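Local coordinates for protein 15-O-acetyltransferase (Fusarium sporotrichioides, PDB 3FOT) that transfers an acetyl group to the C-15 oxygen of trichothecene intermediates during the biosynthesis of mycotoxins such as T-2 toxin, at residues A[76-81]-A[200-205]; A[81-86]-A[116-121]. One frame throughout, in Å; residues are numbered along the deposited sequence.

Contact 1 (A[76-81]-A[200-205])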
# COMPACT_ATOMS: atom_id res chain seq x y z
N GLU A 76 -8.93 -12.72 -21.37
CA GLU A 76 -8.17 -12.48 -22.61
C GLU A 76 -7.77 -11.00 -22.74
O GLU A 76 -6.61 -10.67 -23.06
CB GLU A 76 -8.97 -12.96 -23.84
CG GLU A 76 -8.18 -12.81 -25.13
CD GLU A 76 -9.00 -13.01 -26.41
OE1 GLU A 76 -10.24 -13.12 -26.35
OE2 GLU A 76 -8.35 -13.04 -27.48
N MET A 77 -8.72 -10.10 -22.47
CA MET A 77 -8.47 -8.65 -22.56
C MET A 77 -7.42 -8.18 -21.53
O MET A 77 -6.55 -7.35 -21.83
CB MET A 77 -9.78 -7.87 -22.36
CG MET A 77 -10.86 -8.13 -23.44
SD MET A 77 -12.43 -7.49 -22.81
CE MET A 77 -13.63 -8.58 -23.48
N PHE A 78 -7.49 -8.73 -20.32
CA PHE A 78 -6.52 -8.32 -19.28
C PHE A 78 -5.13 -8.89 -19.53
O PHE A 78 -4.13 -8.33 -19.11
CB PHE A 78 -7.04 -8.68 -17.89
CG PHE A 78 -7.89 -7.61 -17.29
CD1 PHE A 78 -7.30 -6.44 -16.79
CD2 PHE A 78 -9.26 -7.73 -17.27
CE1 PHE A 78 -8.11 -5.42 -16.25
CE2 PHE A 78 -10.07 -6.72 -16.74
CZ PHE A 78 -9.50 -5.57 -16.22
N GLU A 79 -5.06 -10.02 -20.22
CA GLU A 79 -3.76 -10.55 -20.63
C GLU A 79 -3.10 -9.57 -21.60
O GLU A 79 -1.91 -9.26 -21.49
CB GLU A 79 -3.92 -11.93 -21.28
CG GLU A 79 -4.21 -13.06 -20.28
CD GLU A 79 -4.59 -14.33 -21.03
OE1 GLU A 79 -4.46 -14.34 -22.27
OE2 GLU A 79 -5.01 -15.31 -20.40
N LEU A 80 -3.88 -9.09 -22.56
CA LEU A 80 -3.42 -8.11 -23.55
C LEU A 80 -2.99 -6.79 -22.87
O LEU A 80 -1.91 -6.27 -23.13
CB LEU A 80 -4.51 -7.88 -24.60
CG LEU A 80 -4.74 -9.10 -25.51
CD1 LEU A 80 -6.00 -8.90 -26.33
CD2 LEU A 80 -3.54 -9.33 -26.43
N ALA A 81 -3.84 -6.28 -21.97
CA ALA A 81 -3.53 -5.12 -21.18
C ALA A 81 -2.26 -5.31 -20.35
O ALA A 81 -1.46 -4.38 -20.22
CB ALA A 81 -4.73 -4.77 -20.26
N ASP A 200 -3.41 1.89 -14.66
CA ASP A 200 -2.86 1.66 -16.01
C ASP A 200 -3.56 0.49 -16.69
O ASP A 200 -3.92 0.58 -17.86
CB ASP A 200 -1.35 1.39 -15.94
CG ASP A 200 -0.55 2.61 -15.48
OD1 ASP A 200 -1.02 3.75 -15.66
OD2 ASP A 200 0.54 2.42 -14.92
N LEU A 201 -3.72 -0.63 -15.97
CA LEU A 201 -4.45 -1.78 -16.52
C LEU A 201 -5.88 -1.41 -16.91
O LEU A 201 -6.36 -1.84 -17.96
CB LEU A 201 -4.48 -2.94 -15.50
CG LEU A 201 -3.13 -3.63 -15.27
CD1 LEU A 201 -3.28 -4.64 -14.12
CD2 LEU A 201 -2.64 -4.32 -16.57
N PHE A 202 -6.56 -0.62 -16.08
CA PHE A 202 -7.94 -0.21 -16.39
C PHE A 202 -8.00 0.70 -17.62
O PHE A 202 -8.96 0.61 -18.41
CB PHE A 202 -8.64 0.45 -15.18
CG PHE A 202 -9.00 -0.51 -14.07
CD1 PHE A 202 -8.79 -1.90 -14.20
CD2 PHE A 202 -9.60 -0.03 -12.91
CE1 PHE A 202 -9.16 -2.79 -13.16
CE2 PHE A 202 -9.96 -0.92 -11.87
CZ PHE A 202 -9.75 -2.29 -12.01
N ARG A 203 -6.99 1.53 -17.81
CA ARG A 203 -6.86 2.30 -19.05
C ARG A 203 -6.59 1.37 -20.25
O ARG A 203 -7.32 1.38 -21.24
CB ARG A 203 -5.74 3.32 -18.92
CG ARG A 203 -5.23 3.85 -20.27
CD ARG A 203 -4.18 4.92 -20.02
NE ARG A 203 -3.06 4.54 -19.13
CZ ARG A 203 -1.90 4.02 -19.54
NH1 ARG A 203 -0.95 3.76 -18.65
NH2 ARG A 203 -1.67 3.77 -20.84
N LEU A 204 -5.56 0.56 -20.14
CA LEU A 204 -5.06 -0.28 -21.24
C LEU A 204 -6.07 -1.31 -21.70
O LEU A 204 -6.20 -1.57 -22.90
CB LEU A 204 -3.73 -0.92 -20.87
CG LEU A 204 -2.56 0.06 -20.73
CD1 LEU A 204 -1.42 -0.57 -19.95
CD2 LEU A 204 -2.09 0.56 -22.14
N VAL A 205 -6.83 -1.87 -20.77
CA VAL A 205 -7.78 -2.93 -21.16
C VAL A 205 -8.87 -2.36 -22.10
O VAL A 205 -9.46 -3.10 -22.91
CB VAL A 205 -8.34 -3.67 -19.93
CG1 VAL A 205 -9.39 -2.79 -19.25
CG2 VAL A 205 -8.90 -5.05 -20.32
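Val205 lays its CG2 methyl squarely over the Phe78 ring. The carbon stands 3.9 Å from the ring centroid and only 2° off the normal, which defines a CH-pi contact centred on the face. The first torsion of Val205 explains it: CG2 lies anti to the backbone N, while CG1 (chi1 76°) falls between N and the carbonyl carbon and borders the ring at Phe78 CZ. The same CG2 reaches across to Met77 CB at 3.6 Å, whereas the sulfur end of Met77 runs away from the other helix. At the rim of the Phe78 ring, near its plane, comes Phe202, its CD1 4.1 Å from Phe78 CE1. These residues belong to helices 71-88 and 191-205, whose local axes pass 8.7 Å apart at 112°, and strand 177-184 of the six-stranded mixed sheet lies against this layer, Ile180 touching both phenylalanines. The close approach centres on Ala81, where CA is 4.8 Å from Val205 CA and CB meets Val205 N at 3.6 Å. Beyond this methyl, Leu204 CD1 and Leu201 CD2 each come to 3.8 Å from Ala81 O, a carbonyl already bonded within its own helix to Ala85 N.

Contact 2 (A[81-86]-A[116-121])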
# COMPACT_ATOMS: atom_id res chain seq x y z
N ALA A 81 -3.84 -6.28 -21.97
CA ALA A 81 -3.53 -5.12 -21.18
C ALA A 81 -2.26 -5.31 -20.35
O ALA A 81 -1.46 -4.38 -20.22
CB ALA A 81 -4.73 -4.77 -20.26
N LEU A 82 -2.08 -6.48 -19.76
CA LEU A 82 -0.93 -6.72 -18.88
C LEU A 82 0.38 -6.71 -19.68
O LEU A 82 1.43 -6.22 -19.22
CB LEU A 82 -1.09 -8.06 -18.16
CG LEU A 82 0.02 -8.43 -17.18
CD1 LEU A 82 0.24 -7.37 -16.07
CD2 LEU A 82 -0.33 -9.78 -16.57
N LEU A 83 0.31 -7.23 -20.89
CA LEU A 83 1.47 -7.15 -21.80
C LEU A 83 1.85 -5.70 -22.12
O LEU A 83 3.04 -5.33 -22.04
CB LEU A 83 1.24 -7.95 -23.08
CG LEU A 83 1.20 -9.47 -22.90
CD1 LEU A 83 0.55 -10.14 -24.10
CD2 LEU A 83 2.62 -10.02 -22.64
N ASP A 84 0.86 -4.86 -22.47
CA ASP A 84 1.11 -3.45 -22.71
C ASP A 84 1.69 -2.82 -21.45
O ASP A 84 2.61 -2.00 -21.53
CB ASP A 84 -0.18 -2.71 -23.07
CG ASP A 84 -0.74 -3.12 -24.42
OD1 ASP A 84 0.03 -3.71 -25.24
OD2 ASP A 84 -1.95 -2.84 -24.64
N ALA A 85 1.14 -3.20 -20.29
CA ALA A 85 1.53 -2.59 -19.03
C ALA A 85 2.96 -2.98 -18.66
O ALA A 85 3.70 -2.18 -18.09
CB ALA A 85 0.57 -2.98 -17.94
N ARG A 86 3.35 -4.21 -19.00
CA ARG A 86 4.71 -4.70 -18.75
C ARG A 86 5.70 -3.85 -19.54
O ARG A 86 6.76 -3.50 -19.03
CB ARG A 86 4.87 -6.18 -19.14
CG ARG A 86 6.33 -6.66 -18.91
CD ARG A 86 6.48 -8.14 -19.06
NE ARG A 86 7.87 -8.56 -18.89
CZ ARG A 86 8.25 -9.82 -18.65
NH1 ARG A 86 7.36 -10.80 -18.53
NH2 ARG A 86 9.56 -10.09 -18.52
N SER A 116 6.85 -16.30 -25.13
CA SER A 116 7.22 -16.42 -23.72
C SER A 116 6.49 -15.33 -22.91
O SER A 116 5.97 -15.59 -21.82
CB SER A 116 8.72 -16.18 -23.59
OG SER A 116 9.15 -16.40 -22.26
N ALA A 117 6.48 -14.13 -23.46
CA ALA A 117 5.77 -12.99 -22.87
C ALA A 117 4.28 -13.28 -22.72
O ALA A 117 3.67 -13.01 -21.69
CB ALA A 117 5.96 -11.74 -23.72
N ARG A 118 3.69 -13.83 -23.78
CA ARG A 118 2.29 -14.17 -23.74
C ARG A 118 2.01 -15.27 -22.72
O ARG A 118 1.02 -15.21 -22.00
CB ARG A 118 1.81 -14.56 -25.15
CG ARG A 118 1.73 -13.37 -26.09
CD ARG A 118 1.06 -13.71 -27.44
NE ARG A 118 1.91 -14.55 -28.28
CZ ARG A 118 2.69 -14.11 -29.26
NH1 ARG A 118 3.41 -14.98 -29.97
NH2 ARG A 118 2.76 -12.81 -29.55
N ASP A 119 2.90 -16.26 -22.63
CA ASP A 119 2.80 -17.31 -21.61
C ASP A 119 2.83 -16.70 -20.21
O ASP A 119 2.06 -17.09 -19.35
CB ASP A 119 3.95 -18.31 -21.70
CG ASP A 119 3.89 -19.17 -22.95
OD1 ASP A 119 2.84 -19.18 -23.62
OD2 ASP A 119 4.91 -19.84 -23.22
N TRP A 120 3.75 -15.75 -20.01
CA TRP A 120 3.86 -15.07 -18.73
C TRP A 120 2.54 -14.35 -18.35
O TRP A 120 2.03 -14.53 -17.25
CB TRP A 120 5.04 -14.07 -18.71
CG TRP A 120 4.94 -13.07 -17.57
CD1 TRP A 120 5.31 -13.26 -16.27
CD2 TRP A 120 4.37 -11.75 -17.64
NE1 TRP A 120 5.02 -12.14 -15.53
CE2 TRP A 120 4.46 -11.19 -16.35
CE3 TRP A 120 3.81 -10.99 -18.68
CZ2 TRP A 120 3.97 -9.90 -16.05
CZ3 TRP A 120 3.35 -9.68 -18.39
CH2 TRP A 120 3.43 -9.16 -17.07
N ALA A 121 2.01 -13.54 -19.26
CA ALA A 121 0.76 -12.79 -18.99
C ALA A 121 -0.43 -13.72 -18.70
O ALA A 121 -1.19 -13.51 -17.75
CB ALA A 121 0.46 -11.81 -20.14
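Ala117 opens the second segment's share of the contact by taking the CD2 methyl of Leu83, which lies 3.3 Å from Ala117 O and also touches Ala117 CB. Arg118 adds its aliphatic CG beside Leu83 CD1.

Trp120, with CG anti to its backbone N (chi1 163°), extends toward the first helix and is met from several directions. Its ring edge borders Leu83 CD2. Leu82 CG approaches the far corner of the indole, 3.5 Å from Trp120 CH2. Over one face runs the extended chain of Arg86: its CD sits 3.9 Å from the centroid of the six-membered ring, and its NH1 comes within 3.3 Å of Trp120 CD2. The guanidinium stands nearly upright on the indole, 79° between planes, so the cation-pi contact (Arg86 CZ to that centroid 4.6 Å) is made through an edge.

Ala121 ends the segment, its CB 3.7 Å from Leu83 CG and its CB and O both touching Leu82 CD2. Leu83 is thus a knob in a hole of four residues, joining helix 71-88 to helix 114-124, whose local axes cross at 115° and 9.7 Å.

Arg86 NH1 also bonds a glycerol, probably a crystallisation additive. Setting that aside, NE is hydrogen-bonded to Tyr108 OH, and this bond together with the indole face probably eases the cost of burying the arginine's charge.

Overall arrangement
Contacts 1 and 2 occupy neighbouring parts of helix 71-88, overlap at Ala81, and have centres about 10 Å apart. Along the chain the order is 76-81, 81-86, 116-121 and 200-205, which nests contact 2 inside the loop closed by contact 1. Their packing is continuous: Leu201 CD2 lies 3.7 Å from Ala85 CB, and Glu79 O lies 3.7 Å from Ala121 CB. Helix 71-88 therefore joins helix 191-205, beside the six-stranded mixed sheet, to helix 114-124. Both contacts lie on the same side of the chain's centre, away from His414, which binds the substrate 15-deacetylcalonectrin, and tie together sequence-distant helices of this BAHD-superfamily acetyltransferase.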